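Local coordinates for putative xanthine dehydrogenase YAGS fad-binding subunit (Escherichia coli, PDB 5G5G), which probably oxidises aldehydes as the molybdenum-bearing subunit of a periplasmic aldehyde oxidase, holding a pterin cytosine dinucleotide and a dioxothiomolybdenum centre, at residues A449-E454 against V459-D464; H589-G594 against A703-N708. All coordinates share one frame; numbering follows the deposited sequence.

Contact 1: residues A449-E454 against V459-D464; sequences ARVHLE and VTVETD
Arg450 and His452 pair with Glu462 and Thr460 as hydrogen-bonded sites of an antiparallel beta hairpin, the axes of its two short strand segments 4.7 Å apart at closest approach, while Val451-Val461 and Leu453-Val459 fill the non-hydrogen-bonded sites between them. The polar face turns on one carboxylate oxygen. Glu462 OE1 takes the NE of Arg450 at 2.7 Å, nearly in line with its own C-O bond, in a salt bridge lying close to the guanidinium plane. From the other side of the carboxylate plane, and well above it, His452 NE2 arrives at 2.9 Å, with the oxygen in the plane of the imidazole. The carboxylate stands nearly perpendicular to the ring, at 86°. CG anti to the backbone N (chi1 -178°) and a bend at chi3 bring NE of Arg450, rather than NH1 or NH2, to the oxygen. Arg450 NH1 forms a salt bridge with Glu569, and His452 ND1 a hydrogen bond with Thr567, both on strand 566-574. Near the turn, Thr460 OG1 donates to Glu454 OE2 at 2.6 Å, using the anti lone pair of a carboxylate that also pairs with Arg565. On the apolar face Val451 CG1 meets Val459 CG1 at 3.6 Å, and Val459 CG2 touches Leu453 CD1; helices 472-484 and 511-534 cover this face. In place of Glu462, an alanine is likely to leave Arg450 NE and His452 NE2 without their shared acceptor and the imidazole freer to turn. One negative oxygen thus ties facing and diagonal positions together, probably offsets the arginine's charge and fixes the turn of the imidazole.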
ATOM      1  N   ALA C 449      31.251   1.997  -9.725  1.00 16.67           N
ATOM      2  CA  ALA C 449      30.996   3.403  -9.522  1.00 16.79           C
ATOM      3  C   ALA C 449      32.105   4.248 -10.103  1.00 17.37           C
ATOM      4  O   ALA C 449      33.228   3.794 -10.297  1.00 17.73           O
ATOM      5  CB  ALA C 449      30.836   3.699  -8.031  1.00 17.11           C
ATOM      6  N   ARG C 450      31.775   5.485 -10.433  1.00 17.67           N
ATOM      7  CA  ARG C 450      32.747   6.480 -10.859  1.00 18.68           C
ATOM      8  C   ARG C 450      32.705   7.577  -9.801  1.00 18.34           C
ATOM      9  O   ARG C 450      31.630   7.998  -9.390  1.00 17.47           O
ATOM     10  CB  ARG C 450      32.336   7.012 -12.239  1.00 20.20           C
ATOM     11  CG  ARG C 450      33.260   8.025 -12.838  1.00 22.45           C
ATOM     12  CD  ARG C 450      33.066   8.164 -14.367  1.00 23.66           C
ATOM     13  NE  ARG C 450      31.674   8.314 -14.773  1.00 24.59           N
ATOM     14  CZ  ARG C 450      30.953   7.535 -15.599  1.00 25.27           C
ATOM     15  NH1 ARG C 450      31.424   6.430 -16.183  1.00 26.37           N
ATOM     16  NH2 ARG C 450      29.713   7.873 -15.844  1.00 24.67           N
ATOM     17  N   VAL C 451      33.865   7.967  -9.291  1.00 18.23           N
ATOM     18  CA  VAL C 451      33.966   9.021  -8.267  1.00 18.16           C
ATOM     19  C   VAL C 451      34.968  10.061  -8.757  1.00 18.90           C
ATOM     20  O   VAL C 451      36.054   9.718  -9.219  1.00 18.94           O
ATOM     21  CB  VAL C 451      34.408   8.469  -6.918  1.00 18.25           C
ATOM     22  CG1 VAL C 451      34.392   9.567  -5.835  1.00 18.29           C
ATOM     23  CG2 VAL C 451      33.497   7.336  -6.501  1.00 17.60           C
ATOM     24  N   HIS C 452      34.575  11.320  -8.682  1.00 19.24           N
ATOM     25  CA  HIS C 452      35.423  12.447  -9.129  1.00 20.44           C
ATOM     26  C   HIS C 452      35.750  13.368  -7.969  1.00 20.83           C
ATOM     27  O   HIS C 452      34.847  13.678  -7.143  1.00 20.04           O
ATOM     28  CB  HIS C 452      34.723  13.324 -10.102  1.00 21.35           C
ATOM     29  CG  HIS C 452      34.039  12.611 -11.214  1.00 21.60           C
ATOM     30  ND1 HIS C 452      34.631  12.450 -12.445  1.00 23.08           N
ATOM     31  CD2 HIS C 452      32.804  12.080 -11.313  1.00 21.88           C
ATOM     32  CE1 HIS C 452      33.786  11.850 -13.263  1.00 22.47           C
ATOM     33  NE2 HIS C 452      32.666  11.627 -12.606  1.00 22.05           N
ATOM     34  N   LEU C 453      37.005  13.787  -7.881  1.00 21.83           N
ATOM     35  CA  LEU C 453      37.377  14.906  -7.004  1.00 22.77           C
ATOM     36  C   LEU C 453      37.415  16.120  -7.917  1.00 24.07           C
ATOM     37  O   LEU C 453      38.264  16.192  -8.837  1.00 24.87           O
ATOM     38  CB  LEU C 453      38.737  14.701  -6.339  1.00 23.29           C
ATOM     39  CG  LEU C 453      39.244  15.845  -5.454  1.00 23.84           C
ATOM     40  CD1 LEU C 453      38.312  16.047  -4.256  1.00 23.45           C
ATOM     41  CD2 LEU C 453      40.663  15.608  -4.956  1.00 24.73           C
ATOM     42  N   GLU C 454      36.509  17.055  -7.658  1.00 24.70           N
ATOM     43  CA  GLU C 454      36.342  18.261  -8.482  1.00 26.67           C
ATOM     44  C   GLU C 454      37.390  19.327  -8.094  1.00 28.44           C
ATOM     45  O   GLU C 454      37.946  19.289  -7.020  1.00 28.31           O
ATOM     46  CB  GLU C 454      34.910  18.823  -8.326  1.00 26.40           C
ATOM     47  CG  GLU C 454      33.762  17.817  -8.545  1.00 26.53           C
ATOM     48  CD  GLU C 454      33.590  17.377 -10.003  1.00 27.35           C
ATOM     49  OE1 GLU C 454      34.260  17.926 -10.900  1.00 27.78           O
ATOM     50  OE2 GLU C 454      32.749  16.474 -10.251  1.00 28.19           O
ATOM     51  N   VAL C 459      33.079  16.354  -4.198  1.00 22.75           N
ATOM     52  CA  VAL C 459      33.238  14.995  -4.692  1.00 21.99           C
ATOM     53  C   VAL C 459      31.935  14.651  -5.429  1.00 21.19           C
ATOM     54  O   VAL C 459      30.837  15.056  -4.990  1.00 21.12           O
ATOM     55  CB  VAL C 459      33.527  14.020  -3.537  1.00 21.52           C
ATOM     56  CG1 VAL C 459      33.417  12.565  -4.004  1.00 21.56           C
ATOM     57  CG2 VAL C 459      34.889  14.303  -2.937  1.00 22.32           C
ATOM     58  N   THR C 460      32.051  13.990  -6.582  1.00 20.19           N
ATOM     59  CA  THR C 460      30.870  13.570  -7.346  1.00 19.50           C
ATOM     60  C   THR C 460      30.862  12.041  -7.479  1.00 18.19           C
ATOM     61  O   THR C 460      31.839  11.480  -7.937  1.00 19.58           O
ATOM     62  CB  THR C 460      30.857  14.207  -8.746  1.00 20.71           C
ATOM     63  OG1 THR C 460      30.962  15.644  -8.606  1.00 22.22           O
ATOM     64  CG2 THR C 460      29.597  13.849  -9.490  1.00 19.99           C
ATOM     65  N   VAL C 461      29.797  11.392  -7.077  1.00 16.94           N
ATOM     66  CA  VAL C 461      29.650   9.948  -7.208  1.00 16.06           C
ATOM     67  C   VAL C 461      28.602   9.681  -8.293  1.00 15.82           C
ATOM     68  O   VAL C 461      27.540  10.273  -8.238  1.00 14.93           O
ATOM     69  CB  VAL C 461      29.171   9.304  -5.916  1.00 15.52           C
ATOM     70  CG1 VAL C 461      28.862   7.829  -6.107  1.00 15.37           C
ATOM     71  CG2 VAL C 461      30.209   9.511  -4.808  1.00 16.18           C
ATOM     72  N   GLU C 462      28.947   8.834  -9.268  1.00 16.19           N
ATOM     73  CA  GLU C 462      27.981   8.368 -10.274  1.00 16.74           C
ATOM     74  C   GLU C 462      27.915   6.847 -10.263  1.00 15.99           C
ATOM     75  O   GLU C 462      28.937   6.183 -10.409  1.00 15.98           O
ATOM     76  CB  GLU C 462      28.388   8.805 -11.661  1.00 18.16           C
ATOM     77  CG  GLU C 462      28.440  10.336 -11.817  1.00 20.44           C
ATOM     78  CD  GLU C 462      29.246  10.834 -13.000  1.00 23.74           C
ATOM     79  OE1 GLU C 462      30.267  10.208 -13.383  1.00 25.29           O
ATOM     80  OE2 GLU C 462      28.893  11.904 -13.502  1.00 26.11           O
ATOM     81  N   THR C 463      26.714   6.317 -10.174  1.00 15.36           N
ATOM     82  CA  THR C 463      26.493   4.879 -10.342  1.00 15.22           C
ATOM     83  C   THR C 463      25.027   4.636 -10.741  1.00 15.00           C
ATOM     84  O   THR C 463      24.157   5.416 -10.382  1.00 14.49           O
ATOM     85  CB  THR C 463      26.895   4.126  -9.057  1.00 15.68           C
ATOM     86  OG1 THR C 463      26.647   2.731  -9.217  1.00 15.86           O
ATOM     87  CG2 THR C 463      26.152   4.687  -7.809  1.00 15.25           C
ATOM     88  N   ASP C 464      24.739   3.561 -11.448  1.00 14.75           N
ATOM     89  CA  ASP C 464      23.348   3.311 -11.834  1.00 14.73           C
ATOM     90  C   ASP C 464      22.480   2.694 -10.702  1.00 14.30           C
ATOM     91  O   ASP C 464      21.296   2.351 -10.903  1.00 13.12           O
ATOM     92  CB  ASP C 464      23.263   2.456 -13.103  1.00 15.41           C
ATOM     93  CG  ASP C 464      23.404   0.951 -12.860  1.00 16.01           C
ATOM     94  OD1 ASP C 464      23.706   0.512 -11.704  1.00 15.34           O
ATOM     95  OD2 ASP C 464      23.253   0.174 -13.847  1.00 15.63           O
TER

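Contact 2: residues H589-G594 against A703-N708; sequences HFVEVG and ANAVYN
Val591 and Val593 meet Ala705 where a strand runs over a helix, two valines on the same side of the strand packing on the alanine methyl. Val591 is the first residue of 589-594 to touch the helix segment and contributes mainly backbone: its carbonyl O lies 3.6 Å from Ala705 CB, and its CG1 is a looser neighbour of the same methyl at 4.3 Å. Glu592, next in sequence, points away from the helix, and its carboxylate forms salt bridges with Arg605 and Arg606. Val593 then turns back toward the helix and makes the closer contact through both methyls. CG1 approaches Ala705 CB at 3.8 Å and CG2 comes within 3.7 Å of it, so the alanine methyl is met by both branches of the fork. The rotamer, chi1 -62°, puts CG2 between the backbone N and carbonyl carbon, where it also lies 3.5 Å from Ala705 O and 4.2 Å from Val706 CG2. One branch thus bears on the helix backbone as well as on two of its side chains. No hydrogen bond crosses the interface, which buries a modest 159 Å². The small alanine lets the backbones come near, with the CA atoms of Val593 and Ala705 6.0 Å apart and the axes of the two short segments crossing at -47°. In the surrounding fold, strand 584-596 lies between strands 429-441 and 602-612, helix 698-710 packs against the sheet they form, and helix 354-372 touches that helix through Ala703 and Asn704.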
ATOM      1  N   HIS C 589      11.880 -10.634  16.759  1.00 12.52           N
ATOM      2  CA  HIS C 589      10.692  -9.811  16.734  1.00 12.30           C
ATOM      3  C   HIS C 589       9.790 -10.111  17.890  1.00 12.33           C
ATOM      4  O   HIS C 589       9.436 -11.292  18.100  1.00 11.94           O
ATOM      5  CB  HIS C 589       9.907 -10.077  15.461  1.00 12.57           C
ATOM      6  CG  HIS C 589      10.574  -9.570  14.233  1.00 12.89           C
ATOM      7  ND1 HIS C 589      10.717  -8.224  13.969  1.00 13.88           N
ATOM      8  CD2 HIS C 589      11.201 -10.219  13.233  1.00 13.23           C
ATOM      9  CE1 HIS C 589      11.359  -8.073  12.831  1.00 13.65           C
ATOM     10  NE2 HIS C 589      11.674  -9.266  12.369  1.00 13.22           N
ATOM     11  N   PHE C 590       9.416  -9.059  18.632  1.00 12.40           N
ATOM     12  CA  PHE C 590       8.609  -9.174  19.865  1.00 12.66           C
ATOM     13  C   PHE C 590       7.406  -8.253  19.723  1.00 12.81           C
ATOM     14  O   PHE C 590       7.587  -7.086  19.362  1.00 12.77           O
ATOM     15  CB  PHE C 590       9.415  -8.776  21.122  1.00 12.99           C
ATOM     16  CG  PHE C 590      10.497  -9.725  21.472  1.00 13.65           C
ATOM     17  CD1 PHE C 590      11.727  -9.648  20.820  1.00 13.87           C
ATOM     18  CD2 PHE C 590      10.294 -10.738  22.429  1.00 13.93           C
ATOM     19  CE1 PHE C 590      12.733 -10.550  21.123  1.00 13.94           C
ATOM     20  CE2 PHE C 590      11.318 -11.597  22.775  1.00 14.28           C
ATOM     21  CZ  PHE C 590      12.544 -11.536  22.082  1.00 14.44           C
ATOM     22  N   VAL C 591       6.193  -8.783  19.886  1.00 12.78           N
ATOM     23  CA  VAL C 591       4.965  -8.036  19.655  1.00 13.24           C
ATOM     24  C   VAL C 591       3.979  -8.197  20.789  1.00 13.51           C
ATOM     25  O   VAL C 591       3.828  -9.302  21.345  1.00 13.07           O
ATOM     26  CB  VAL C 591       4.253  -8.542  18.361  1.00 13.98           C
ATOM     27  CG1 VAL C 591       2.911  -7.869  18.201  1.00 14.64           C
ATOM     28  CG2 VAL C 591       5.153  -8.343  17.159  1.00 13.89           C
ATOM     29  N   GLU C 592       3.312  -7.101  21.128  1.00 13.08           N
ATOM     30  CA  GLU C 592       2.169  -7.134  22.017  1.00 14.11           C
ATOM     31  C   GLU C 592       0.941  -6.759  21.207  1.00 13.68           C
ATOM     32  O   GLU C 592       0.973  -5.728  20.466  1.00 13.15           O
ATOM     33  CB  GLU C 592       2.390  -6.189  23.220  1.00 15.42           C
ATOM     34  CG  GLU C 592       1.210  -6.104  24.187  1.00 17.23           C
ATOM     35  CD  GLU C 592       1.435  -5.074  25.286  1.00 19.30           C
ATOM     36  OE1 GLU C 592       2.385  -5.189  26.052  1.00 20.52           O
ATOM     37  OE2 GLU C 592       0.618  -4.158  25.414  1.00 22.27           O
ATOM     38  N   VAL C 593      -0.116  -7.576  21.280  1.00 14.12           N
ATOM     39  CA  VAL C 593      -1.345  -7.282  20.561  1.00 14.22           C
ATOM     40  C   VAL C 593      -2.516  -7.189  21.497  1.00 14.93           C
ATOM     41  O   VAL C 593      -2.477  -7.741  22.626  1.00 15.07           O
ATOM     42  CB  VAL C 593      -1.749  -8.353  19.540  1.00 15.39           C
ATOM     43  CG1 VAL C 593      -0.685  -8.441  18.515  1.00 15.54           C
ATOM     44  CG2 VAL C 593      -1.983  -9.710  20.222  1.00 15.70           C
ATOM     45  N   GLY C 594      -3.581  -6.534  21.025  1.00 14.58           N
ATOM     46  CA  GLY C 594      -4.839  -6.570  21.732  1.00 14.94           C
ATOM     47  C   GLY C 594      -5.842  -7.240  20.789  1.00 15.34           C
ATOM     48  O   GLY C 594      -5.810  -6.992  19.577  1.00 14.74           O
ATOM     49  N   ALA C 703       1.002 -13.360  14.917  1.00 11.91           N
ATOM     50  CA  ALA C 703       0.175 -14.561  15.078  1.00 12.60           C
ATOM     51  C   ALA C 703       0.363 -15.237  16.443  1.00 12.96           C
ATOM     52  O   ALA C 703      -0.629 -15.573  17.100  1.00 13.94           O
ATOM     53  CB  ALA C 703       0.465 -15.574  13.971  1.00 13.08           C
ATOM     54  N   ASN C 704       1.621 -15.381  16.872  1.00 12.55           N
ATOM     55  CA  ASN C 704       1.938 -15.989  18.133  1.00 12.73           C
ATOM     56  C   ASN C 704       1.385 -15.132  19.310  1.00 13.12           C
ATOM     57  O   ASN C 704       0.955 -15.665  20.319  1.00 13.41           O
ATOM     58  CB  ASN C 704       3.419 -16.178  18.231  1.00 12.82           C
ATOM     59  CG  ASN C 704       3.955 -17.285  17.279  1.00 12.69           C
ATOM     60  OD1 ASN C 704       3.225 -18.144  16.819  1.00 13.10           O
ATOM     61  ND2 ASN C 704       5.228 -17.267  17.047  1.00 13.11           N
ATOM     62  N   ALA C 705       1.424 -13.810  19.161  1.00 12.60           N
ATOM     63  CA  ALA C 705       0.838 -12.883  20.149  1.00 12.70           C
ATOM     64  C   ALA C 705      -0.664 -13.007  20.201  1.00 12.97           C
ATOM     65  O   ALA C 705      -1.249 -12.955  21.269  1.00 14.01           O
ATOM     66  CB  ALA C 705       1.260 -11.419  19.859  1.00 12.31           C
ATOM     67  N   VAL C 706      -1.319 -13.131  19.038  1.00 13.25           N
ATOM     68  CA  VAL C 706      -2.762 -13.413  19.012  1.00 13.86           C
ATOM     69  C   VAL C 706      -3.118 -14.727  19.712  1.00 14.02           C
ATOM     70  O   VAL C 706      -4.091 -14.782  20.479  1.00 14.62           O
ATOM     71  CB  VAL C 706      -3.321 -13.399  17.571  1.00 13.53           C
ATOM     72  CG1 VAL C 706      -4.745 -13.928  17.527  1.00 14.22           C
ATOM     73  CG2 VAL C 706      -3.229 -11.982  16.940  1.00 13.25           C
ATOM     74  N   TYR C 707      -2.307 -15.766  19.471  1.00 13.79           N
ATOM     75  CA  TYR C 707      -2.493 -17.008  20.205  1.00 14.53           C
ATOM     76  C   TYR C 707      -2.363 -16.779  21.716  1.00 14.65           C
ATOM     77  O   TYR C 707      -3.195 -17.257  22.516  1.00 15.02           O
ATOM     78  CB  TYR C 707      -1.525 -18.096  19.772  1.00 14.65           C
ATOM     79  CG  TYR C 707      -1.660 -19.327  20.647  1.00 15.24           C
ATOM     80  CD1 TYR C 707      -2.800 -20.122  20.579  1.00 16.01           C
ATOM     81  CD2 TYR C 707      -0.671 -19.689  21.557  1.00 15.52           C
ATOM     82  CE1 TYR C 707      -2.966 -21.238  21.396  1.00 16.57           C
ATOM     83  CE2 TYR C 707      -0.846 -20.806  22.363  1.00 16.35           C
ATOM     84  CZ  TYR C 707      -1.986 -21.564  22.277  1.00 16.81           C
ATOM     85  OH  TYR C 707      -2.156 -22.656  23.059  1.00 18.05           O
ATOM     86  N   ASN C 708      -1.294 -16.102  22.120  1.00 14.28           N
ATOM     87  CA  ASN C 708      -1.102 -15.842  23.536  1.00 14.87           C
ATOM     88  C   ASN C 708      -2.288 -15.016  24.097  1.00 14.87           C
ATOM     89  O   ASN C 708      -2.733 -15.208  25.236  1.00 15.37           O
ATOM     90  CB  ASN C 708       0.220 -15.131  23.771  1.00 14.99           C
ATOM     91  CG  ASN C 708       0.483 -14.855  25.243  1.00 15.65           C
ATOM     92  OD1 ASN C 708       0.397 -13.715  25.699  1.00 15.76           O
ATOM     93  ND2 ASN C 708       0.745 -15.911  26.010  1.00 16.36           N
TER

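Overall arrangement
The two contacts belong to separate regions of one subunit, on opposite sides of the chain's centre: their centres are 47 Å apart, their nearest atoms about 28 Å, and they do not touch. They follow one another along the chain, the hairpin closing before the strand of contact 2 begins. In contact 1 the side chain of Thr463 is about 11 Å from the bound pterin cytosine dinucleotide. Together they illustrate two ways of joining elements: a local hairpin held by backbone bonds and a shared carboxylate oxygen, and an apolar strand-helix junction linking residues more than a hundred positions apart.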